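Side-chain contacts in transmembrane oligosaccharyl transferase (Archaeoglobus fulgidus, PDB 3WAJ), which is an archaeal membrane protein of the STT3/AglB oligosaccharyl transferase family, in the GT-C clan, and carries a bound zinc ion: residues Ala288-Ala293 / Ile321-Leu326; Asp242-Ser247 / Trp300-Phe305; Ile206-Tyr211 / Phe219-Ile224. One frame throughout, in Å; residues are numbered along the deposited sequence.

Contact 1 of 3, residues Ala288-Ala293 / Ile321-Leu326; sequences AVIAAA and IVLTAL
L323 reaches from the helical run 321-326 with one of its two end methyls, CD1, and lays it against the helix that carries A293 and I290. The closest meeting is methyl to methyl: L323 CD1 stands 4.2 Å from A293 CB, whose bond from the backbone points at the other helix. The same CD1 also approaches the branch methyl of I290, with L323 CD1 4.4 Å from I290 CG2. The two partners lie one turn apart on their helix and meet the leucine methyl from directions almost at right angles to each other, one from the side and one nearer to end-on. The first side-chain bond of I290 runs across the line to the other helix, yet a chi1 of -46° sends CG2 anti to the backbone N and brings that methyl nearer to the leucine. On the facing side, L323 has CG anti to its own N (chi1 -156°), which extends the branched end outward. The backbones stay well separated, with the CA atoms of A293 and L323 8.5 Å apart, and the interface is small and wholly apolar. Next to it, the T324 hydroxyl is taken up within its own helix: OG1 donates to I321 O at 3.0 Å, from above the carbonyl plane and on the same face as A325 N. Helix 221-234 lies beside both helices, its L226 against I290 and its F230 against I321 and T324, while helix 243-261 packs on A291 and A292 through V251, so helices 278-303 and 315-332 meet here within a larger helical bundle.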
loop_
_atom_site.group_PDB
_atom_site.type_symbol
_atom_site.label_atom_id
_atom_site.label_comp_id
_atom_site.label_asym_id
_atom_site.label_seq_id
_atom_site.Cartn_x
_atom_site.Cartn_y
_atom_site.Cartn_z
ATOM N N ALA A 288 15.482 11.494 -27.459
ATOM C CA ALA A 288 16.639 12.295 -27.834
ATOM C C ALA A 288 16.696 12.393 -29.352
ATOM O O ALA A 288 17.024 13.437 -29.914
ATOM C CB ALA A 288 17.900 11.676 -27.292
ATOM N N VAL A 289 16.365 11.289 -30.004
ATOM C CA VAL A 289 16.324 11.237 -31.450
ATOM C C VAL A 289 15.207 12.115 -32.015
ATOM O O VAL A 289 15.457 12.890 -32.941
ATOM C CB VAL A 289 16.185 9.802 -31.925
ATOM C CG1 VAL A 289 16.047 9.764 -33.440
ATOM C CG2 VAL A 289 17.388 9.005 -31.465
ATOM N N ILE A 290 13.993 11.988 -31.462
ATOM C CA ILE A 290 12.853 12.838 -31.845
ATOM C C ILE A 290 13.222 14.325 -31.786
ATOM O O ILE A 290 12.965 15.092 -32.721
ATOM C CB ILE A 290 11.645 12.672 -30.897
ATOM C CG1 ILE A 290 11.340 11.207 -30.608
ATOM C CG2 ILE A 290 10.434 13.420 -31.445
ATOM C CD1 ILE A 290 10.686 10.499 -31.713
ATOM N N ALA A 291 13.803 14.724 -30.662
ATOM C CA ALA A 291 14.248 16.091 -30.476
ATOM C C ALA A 291 15.199 16.491 -31.598
ATOM O O ALA A 291 15.137 17.608 -32.100
ATOM C CB ALA A 291 14.925 16.241 -29.140
ATOM N N ALA A 292 16.078 15.571 -31.988
ATOM C CA ALA A 292 17.037 15.841 -33.059
ATOM C C ALA A 292 16.323 15.980 -34.394
ATOM O O ALA A 292 16.751 16.758 -35.248
ATOM C CB ALA A 292 18.092 14.754 -33.126
ATOM N N ALA A 293 15.246 15.220 -34.584
ATOM C CA ALA A 293 14.464 15.338 -35.812
ATOM C C ALA A 293 13.804 16.710 -35.858
ATOM O O ALA A 293 13.758 17.354 -36.914
ATOM C CB ALA A 293 13.439 14.241 -35.910
ATOM N N ILE A 321 3.447 16.928 -38.007
ATOM C CA ILE A 321 2.270 16.059 -37.987
ATOM C C ILE A 321 2.603 14.670 -38.536
ATOM O O ILE A 321 2.228 13.639 -37.957
ATOM C CB ILE A 321 1.135 16.644 -38.828
ATOM C CG1 ILE A 321 0.669 17.984 -38.250
ATOM C CG2 ILE A 321 -0.013 15.657 -38.911
ATOM C CD1 ILE A 321 0.166 17.884 -36.847
ATOM N N VAL A 322 3.324 14.658 -39.652
ATOM C CA VAL A 322 3.707 13.423 -40.315
ATOM C C VAL A 322 4.702 12.647 -39.472
ATOM O O VAL A 322 4.550 11.440 -39.282
ATOM C CB VAL A 322 4.301 13.708 -41.700
ATOM C CG1 VAL A 322 5.188 12.561 -42.158
ATOM C CG2 VAL A 322 3.182 13.996 -42.702
ATOM N N LEU A 323 5.713 13.350 -38.969
ATOM C CA LEU A 323 6.731 12.751 -38.106
ATOM C C LEU A 323 6.114 12.002 -36.924
ATOM O O LEU A 323 6.484 10.862 -36.653
ATOM C CB LEU A 323 7.698 13.823 -37.593
ATOM C CG LEU A 323 9.117 13.428 -37.160
ATOM C CD1 LEU A 323 9.321 13.655 -35.669
ATOM C CD2 LEU A 323 9.452 11.990 -37.534
ATOM N N THR A 324 5.175 12.640 -36.230
ATOM C CA THR A 324 4.517 12.005 -35.090
ATOM C C THR A 324 3.663 10.814 -35.520
ATOM O O THR A 324 3.626 9.796 -34.826
ATOM C CB THR A 324 3.645 12.992 -34.282
ATOM O OG1 THR A 324 2.438 13.271 -35.002
ATOM C CG2 THR A 324 4.399 14.282 -34.016
ATOM N N ALA A 325 2.974 10.949 -36.655
ATOM C CA ALA A 325 2.150 9.870 -37.205
ATOM C C ALA A 325 2.960 8.585 -37.347
ATOM O O ALA A 325 2.536 7.518 -36.894
ATOM C CB ALA A 325 1.572 10.276 -38.542
ATOM N N LEU A 326 4.128 8.702 -37.973
ATOM C CA LEU A 326 5.052 7.581 -38.124
ATOM C C LEU A 326 5.493 6.994 -36.784
ATOM O O LEU A 326 5.447 5.776 -36.591
ATOM C CB LEU A 326 6.277 7.997 -38.942
ATOM C CG LEU A 326 5.960 8.468 -40.360
ATOM C CD1 LEU A 326 7.232 8.649 -41.173
ATOM C CD2 LEU A 326 5.009 7.496 -41.045
#

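Contact 2 of 3, residues Asp242-Ser247 / Trp300-Phe305; sequences DRKNLS and WNDVGF
K244 and D302 make the closer of two approaches between the starting turn of helix 243-261 and the last turn of helix 278-303. The charged pair meets from opposite directions, but carbon leads: K244 CE lies 3.4 Å from D302 OD2 and K244 CD 3.7 Å from the same D302 OD2. The lysine chain bends at chi3 (-59°), and its ammonium ends 4.3 Å from the carboxylate, K244 NZ to D302 OD2, beyond a salt bridge.

The second approach, between R243 and N301, is looser. The amide oxygen N301 OD1 comes to 4.2 Å from R243 NH1, obliquely to the guanidinium and without a hydrogen bond. The arginine instead forms a salt bridge with E298, one turn before D302, and that acid is itself close to D302 OD1.

Backbone turns frame the contact. D242 occupies the N-cap position of the first helix, and the second closes in a Schellman motif at G304, whose positive phi of 105° suits glycine.

Two bases thus face two acids and an amide at a partly solvent-accessible helix end; the attraction across the pair 242-247 and 300-305 is probably long-range and loose, and the basic groups would be expected to temper the repulsion between E298 and D302.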
loop_
_atom_site.group_PDB
_atom_site.type_symbol
_atom_site.label_atom_id
_atom_site.label_comp_id
_atom_site.label_asym_id
_atom_site.label_seq_id
_atom_site.Cartn_x
_atom_site.Cartn_y
_atom_site.Cartn_z
ATOM N N ASP A 242 12.552 29.896 -29.709
ATOM C CA ASP A 242 13.776 29.558 -30.434
ATOM C C ASP A 242 13.801 28.029 -30.601
ATOM O O ASP A 242 14.502 27.300 -29.879
ATOM C CB ASP A 242 15.013 30.102 -29.700
ATOM C CG ASP A 242 16.328 29.742 -30.389
ATOM O OD1 ASP A 242 16.318 29.219 -31.526
ATOM O OD2 ASP A 242 17.387 29.997 -29.777
ATOM N N ARG A 243 13.012 27.568 -31.565
ATOM C CA ARG A 243 12.764 26.159 -31.786
ATOM C C ARG A 243 14.030 25.336 -32.006
ATOM O O ARG A 243 14.070 24.163 -31.641
ATOM C CB ARG A 243 11.805 25.989 -32.963
ATOM C CG ARG A 243 10.349 26.288 -32.636
ATOM C CD ARG A 243 9.494 26.275 -33.903
ATOM N NE ARG A 243 8.859 27.576 -34.115
ATOM C CZ ARG A 243 9.270 28.487 -34.991
ATOM N NH1 ARG A 243 10.305 28.241 -35.776
ATOM N NH2 ARG A 243 8.627 29.639 -35.090
ATOM N N LYS A 244 15.063 25.930 -32.599
ATOM C CA LYS A 244 16.320 25.194 -32.769
ATOM C C LYS A 244 17.006 24.908 -31.428
ATOM O O LYS A 244 17.471 23.788 -31.185
ATOM C CB LYS A 244 17.277 25.882 -33.747
ATOM C CG LYS A 244 17.026 25.489 -35.199
ATOM C CD LYS A 244 18.229 25.736 -36.097
ATOM C CE LYS A 244 18.647 27.200 -36.100
ATOM N NZ LYS A 244 19.994 27.358 -36.729
ATOM N N ASN A 245 17.059 25.914 -30.561
ATOM C CA ASN A 245 17.612 25.718 -29.230
ATOM C C ASN A 245 16.682 24.916 -28.302
ATOM O O ASN A 245 17.160 24.113 -27.494
ATOM C CB ASN A 245 18.062 27.055 -28.597
ATOM C CG ASN A 245 19.436 27.509 -29.093
ATOM O OD1 ASN A 245 20.400 26.735 -29.102
ATOM N ND2 ASN A 245 19.525 28.769 -29.516
ATOM N N LEU A 246 15.370 25.119 -28.427
ATOM C CA LEU A 246 14.390 24.329 -27.672
ATOM C C LEU A 246 14.643 22.849 -27.933
ATOM O O LEU A 246 14.607 22.026 -27.018
ATOM C CB LEU A 246 12.958 24.681 -28.084
ATOM C CG LEU A 246 11.884 23.677 -27.658
ATOM C CD1 LEU A 246 11.740 23.680 -26.147
ATOM C CD2 LEU A 246 10.548 23.953 -28.313
ATOM N N SER A 247 14.923 22.536 -29.193
ATOM C CA SER A 247 15.206 21.178 -29.621
ATOM C C SER A 247 16.571 20.683 -29.148
ATOM O O SER A 247 16.686 19.554 -28.658
ATOM C CB SER A 247 15.123 21.082 -31.143
ATOM O OG SER A 247 13.930 21.673 -31.605
ATOM N N TRP A 300 15.465 22.971 -41.865
ATOM C CA TRP A 300 14.846 22.978 -43.194
ATOM C C TRP A 300 13.921 24.167 -43.360
ATOM O O TRP A 300 13.842 24.777 -44.431
ATOM C CB TRP A 300 14.056 21.687 -43.426
ATOM C CG TRP A 300 14.952 20.538 -43.728
ATOM C CD1 TRP A 300 16.192 20.596 -44.308
ATOM C CD2 TRP A 300 14.699 19.155 -43.453
ATOM N NE1 TRP A 300 16.718 19.332 -44.418
ATOM C CE2 TRP A 300 15.824 18.429 -43.900
ATOM C CE3 TRP A 300 13.636 18.462 -42.865
ATOM C CZ2 TRP A 300 15.915 17.040 -43.779
ATOM C CZ3 TRP A 300 13.725 17.083 -42.747
ATOM C CH2 TRP A 300 14.857 16.387 -43.197
ATOM N N ASN A 301 13.211 24.482 -42.287
ATOM C CA ASN A 301 12.335 25.638 -42.260
ATOM C C ASN A 301 13.143 26.921 -42.455
ATOM O O ASN A 301 12.859 27.720 -43.357
ATOM C CB ASN A 301 11.602 25.675 -40.920
ATOM C CG ASN A 301 10.535 26.723 -40.880
ATOM O OD1 ASN A 301 10.414 27.464 -39.904
ATOM N ND2 ASN A 301 9.749 26.803 -41.947
ATOM N N ASP A 302 14.160 27.098 -41.613
ATOM C CA ASP A 302 14.970 28.311 -41.633
ATOM C C ASP A 302 15.698 28.522 -42.956
ATOM O O ASP A 302 15.930 29.660 -43.352
ATOM C CB ASP A 302 15.977 28.309 -40.487
ATOM C CG ASP A 302 15.317 28.311 -39.114
ATOM O OD1 ASP A 302 14.129 28.692 -38.994
ATOM O OD2 ASP A 302 16.021 27.932 -38.147
ATOM N N VAL A 303 16.044 27.430 -43.640
ATOM C CA VAL A 303 16.795 27.522 -44.890
ATOM C C VAL A 303 15.872 27.848 -46.065
ATOM O O VAL A 303 16.302 28.395 -47.076
ATOM C CB VAL A 303 17.643 26.243 -45.174
ATOM C CG1 VAL A 303 16.753 25.077 -45.598
ATOM C CG2 VAL A 303 18.709 26.515 -46.234
ATOM N N GLY A 304 14.589 27.546 -45.918
ATOM C CA GLY A 304 13.633 27.862 -46.966
ATOM C C GLY A 304 13.217 26.625 -47.733
ATOM O O GLY A 304 12.585 26.713 -48.777
ATOM N N PHE A 305 13.562 25.461 -47.201
ATOM C CA PHE A 305 13.263 24.216 -47.878
ATOM C C PHE A 305 11.763 24.003 -48.080
ATOM O O PHE A 305 11.324 23.663 -49.181
ATOM C CB PHE A 305 13.878 23.034 -47.130
ATOM C CG PHE A 305 13.392 21.709 -47.615
ATOM C CD1 PHE A 305 13.811 21.211 -48.841
ATOM C CD2 PHE A 305 12.497 20.966 -46.860
ATOM C CE1 PHE A 305 13.355 19.988 -49.297
ATOM C CE2 PHE A 305 12.037 19.746 -47.306
ATOM C CZ PHE A 305 12.469 19.254 -48.528
#

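Contact 3 of 3, residues Ile206-Tyr211 / Phe219-Ile224; sequences ITIGLY and FIIAPI
Y211 and I221 make the main apolar contact of this pair. I221 CG2 comes to the edge of the tyrosine ring, in its plane, 3.6 Å from Y211 CD2. The branch point follows, with I221 CB 3.7 Å from Y211 CE2. The phenol is carried across by a chi1 of -178°, which sets CG anti to the backbone N and sends the ring toward the neighbouring helix. In I221, CG1 is anti to N (chi1 -172°), which puts CG2 between N and the carbonyl carbon, where it meets both partners.

The second apolar meeting is between branch methyls. I208 CG2 lies 3.9 Å from I221 CG2, which thus meets the ring edge and the I208 methyl from directions roughly at right angles. I208 is also touched by A173 of helix 163-181 and by T253 and S257 of helix 243-261. A third, longer van der Waals approach lies at the end of the tyrosine: Y211 OH passes I220 CG2 at 4.2 Å, the two side chains lying alongside each other and pointing the same way.

The polar partner of the tyrosine lies outside the pair, its hydroxyl being hydrogen-bonded to Y430 OH. W169 of helix 163-181 also touches Y211.

I208 faces I221 and Y211 lies level with F219, so the runs are antiparallel, and only seven residues separate them: an antiparallel helical hairpin, consistent with the transmembrane helical region of STT3-type proteins.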
loop_
_atom_site.group_PDB
_atom_site.type_symbol
_atom_site.label_atom_id
_atom_site.label_comp_id
_atom_site.label_asym_id
_atom_site.label_seq_id
_atom_site.Cartn_x
_atom_site.Cartn_y
_atom_site.Cartn_z
ATOM N N ILE A 206 19.453 15.471 -15.557
ATOM C CA ILE A 206 19.694 14.784 -14.290
ATOM C C ILE A 206 18.397 14.633 -13.516
ATOM O O ILE A 206 18.129 13.577 -12.944
ATOM C CB ILE A 206 20.777 15.501 -13.430
ATOM C CG1 ILE A 206 22.174 15.180 -13.958
ATOM C CG2 ILE A 206 20.696 15.078 -11.979
ATOM C CD1 ILE A 206 23.269 15.999 -13.328
ATOM N N THR A 207 17.591 15.690 -13.504
ATOM C CA THR A 207 16.304 15.658 -12.815
ATOM C C THR A 207 15.362 14.636 -13.460
ATOM O O THR A 207 14.631 13.938 -12.762
ATOM C CB THR A 207 15.645 17.042 -12.772
ATOM O OG1 THR A 207 15.410 17.488 -14.111
ATOM C CG2 THR A 207 16.539 18.038 -12.053
ATOM N N ILE A 208 15.384 14.533 -14.787
ATOM C CA ILE A 208 14.599 13.480 -15.430
ATOM C C ILE A 208 15.114 12.104 -15.012
ATOM O O ILE A 208 14.352 11.272 -14.501
ATOM C CB ILE A 208 14.583 13.598 -16.955
ATOM C CG1 ILE A 208 13.743 14.811 -17.365
ATOM C CG2 ILE A 208 14.014 12.313 -17.587
ATOM C CD1 ILE A 208 13.744 15.082 -18.840
ATOM N N GLY A 209 16.413 11.886 -15.211
ATOM C CA GLY A 209 17.080 10.682 -14.746
ATOM C C GLY A 209 16.673 10.309 -13.332
ATOM O O GLY A 209 16.314 9.147 -13.075
ATOM N N LEU A 210 16.700 11.283 -12.423
ATOM C CA LEU A 210 16.386 11.005 -11.019
ATOM C C LEU A 210 14.914 10.651 -10.864
ATOM O O LEU A 210 14.554 9.782 -10.059
ATOM C CB LEU A 210 16.782 12.171 -10.120
ATOM C CG LEU A 210 18.295 12.350 -10.024
ATOM C CD1 LEU A 210 18.675 13.473 -9.079
ATOM C CD2 LEU A 210 18.948 11.052 -9.591
ATOM N N TYR A 211 14.070 11.294 -11.668
ATOM C CA TYR A 211 12.641 10.964 -11.702
ATOM C C TYR A 211 12.401 9.475 -12.034
ATOM O O TYR A 211 11.752 8.757 -11.272
ATOM C CB TYR A 211 11.902 11.902 -12.672
ATOM C CG TYR A 211 10.410 11.687 -12.741
ATOM C CD1 TYR A 211 9.673 11.420 -11.598
ATOM C CD2 TYR A 211 9.736 11.761 -13.946
ATOM C CE1 TYR A 211 8.308 11.218 -11.659
ATOM C CE2 TYR A 211 8.364 11.562 -14.014
ATOM C CZ TYR A 211 7.659 11.290 -12.866
ATOM O OH TYR A 211 6.299 11.086 -12.920
ATOM N N PHE A 219 9.357 7.483 -17.003
ATOM C CA PHE A 219 9.683 7.774 -18.402
ATOM C C PHE A 219 8.564 8.616 -19.026
ATOM O O PHE A 219 8.769 9.284 -20.027
ATOM C CB PHE A 219 9.856 6.470 -19.191
ATOM C CG PHE A 219 8.593 5.657 -19.277
ATOM C CD1 PHE A 219 7.665 5.894 -20.292
ATOM C CD2 PHE A 219 8.309 4.693 -18.325
ATOM C CE1 PHE A 219 6.478 5.180 -20.358
ATOM C CE2 PHE A 219 7.133 3.963 -18.387
ATOM C CZ PHE A 219 6.214 4.209 -19.409
ATOM N N ILE A 220 7.378 8.556 -18.425
ATOM C CA ILE A 220 6.207 9.297 -18.886
ATOM C C ILE A 220 6.449 10.807 -19.001
ATOM O O ILE A 220 5.768 11.481 -19.764
ATOM C CB ILE A 220 4.980 9.015 -17.962
ATOM C CG1 ILE A 220 3.670 9.218 -18.718
ATOM C CG2 ILE A 220 5.007 9.911 -16.725
ATOM C CD1 ILE A 220 3.580 8.446 -19.987
ATOM N N ILE A 221 7.416 11.344 -18.258
ATOM C CA ILE A 221 7.760 12.760 -18.385
ATOM C C ILE A 221 8.324 13.044 -19.785
ATOM O O ILE A 221 8.259 14.171 -20.279
ATOM C CB ILE A 221 8.764 13.206 -17.287
ATOM C CG1 ILE A 221 8.973 14.718 -17.309
ATOM C CG2 ILE A 221 10.104 12.540 -17.479
ATOM C CD1 ILE A 221 7.733 15.500 -16.994
ATOM N N ALA A 222 8.866 12.017 -20.438
ATOM C CA ALA A 222 9.438 12.207 -21.777
ATOM C C ALA A 222 8.398 12.580 -22.861
ATOM O O ALA A 222 8.593 13.571 -23.569
ATOM C CB ALA A 222 10.323 11.016 -22.201
ATOM N N PRO A 223 7.303 11.792 -23.000
ATOM C CA PRO A 223 6.223 12.195 -23.914
ATOM C C PRO A 223 5.689 13.589 -23.598
ATOM O O PRO A 223 5.373 14.348 -24.516
ATOM C CB PRO A 223 5.122 11.171 -23.634
ATOM C CG PRO A 223 5.825 9.977 -23.100
ATOM C CD PRO A 223 7.053 10.466 -22.398
ATOM N N ILE A 224 5.593 13.922 -22.312
ATOM C CA ILE A 224 5.092 15.235 -21.894
ATOM C C ILE A 224 5.921 16.380 -22.479
ATOM O O ILE A 224 5.387 17.261 -23.144
ATOM C CB ILE A 224 5.010 15.349 -20.355
ATOM C CG1 ILE A 224 3.897 14.441 -19.810
ATOM C CG2 ILE A 224 4.773 16.789 -19.920
ATOM C CD1 ILE A 224 3.829 14.407 -18.293
#

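In the fold
The three contacts follow one another outward through a single bundle of helices. Contact 3 is the innermost, its centre about 24 Å from the centre of the chain, against about 38 Å and 48 Å for the centres of contacts 1 and 2. Contacts 1 and 2 share helix 278-303 and touch, A291 O lying 3.6 Å from S247 CB, with their centres about 14 Å apart. Contact 3 stands apart, its nearest atoms about 7 Å from contact 1 and 10 Å from contact 2; helix 221-234, which it uses, leads on to helix 243-261 of contact 2. The side chain of Y211 is about 13 Å from the zinc ion held by D47, D161 and H163.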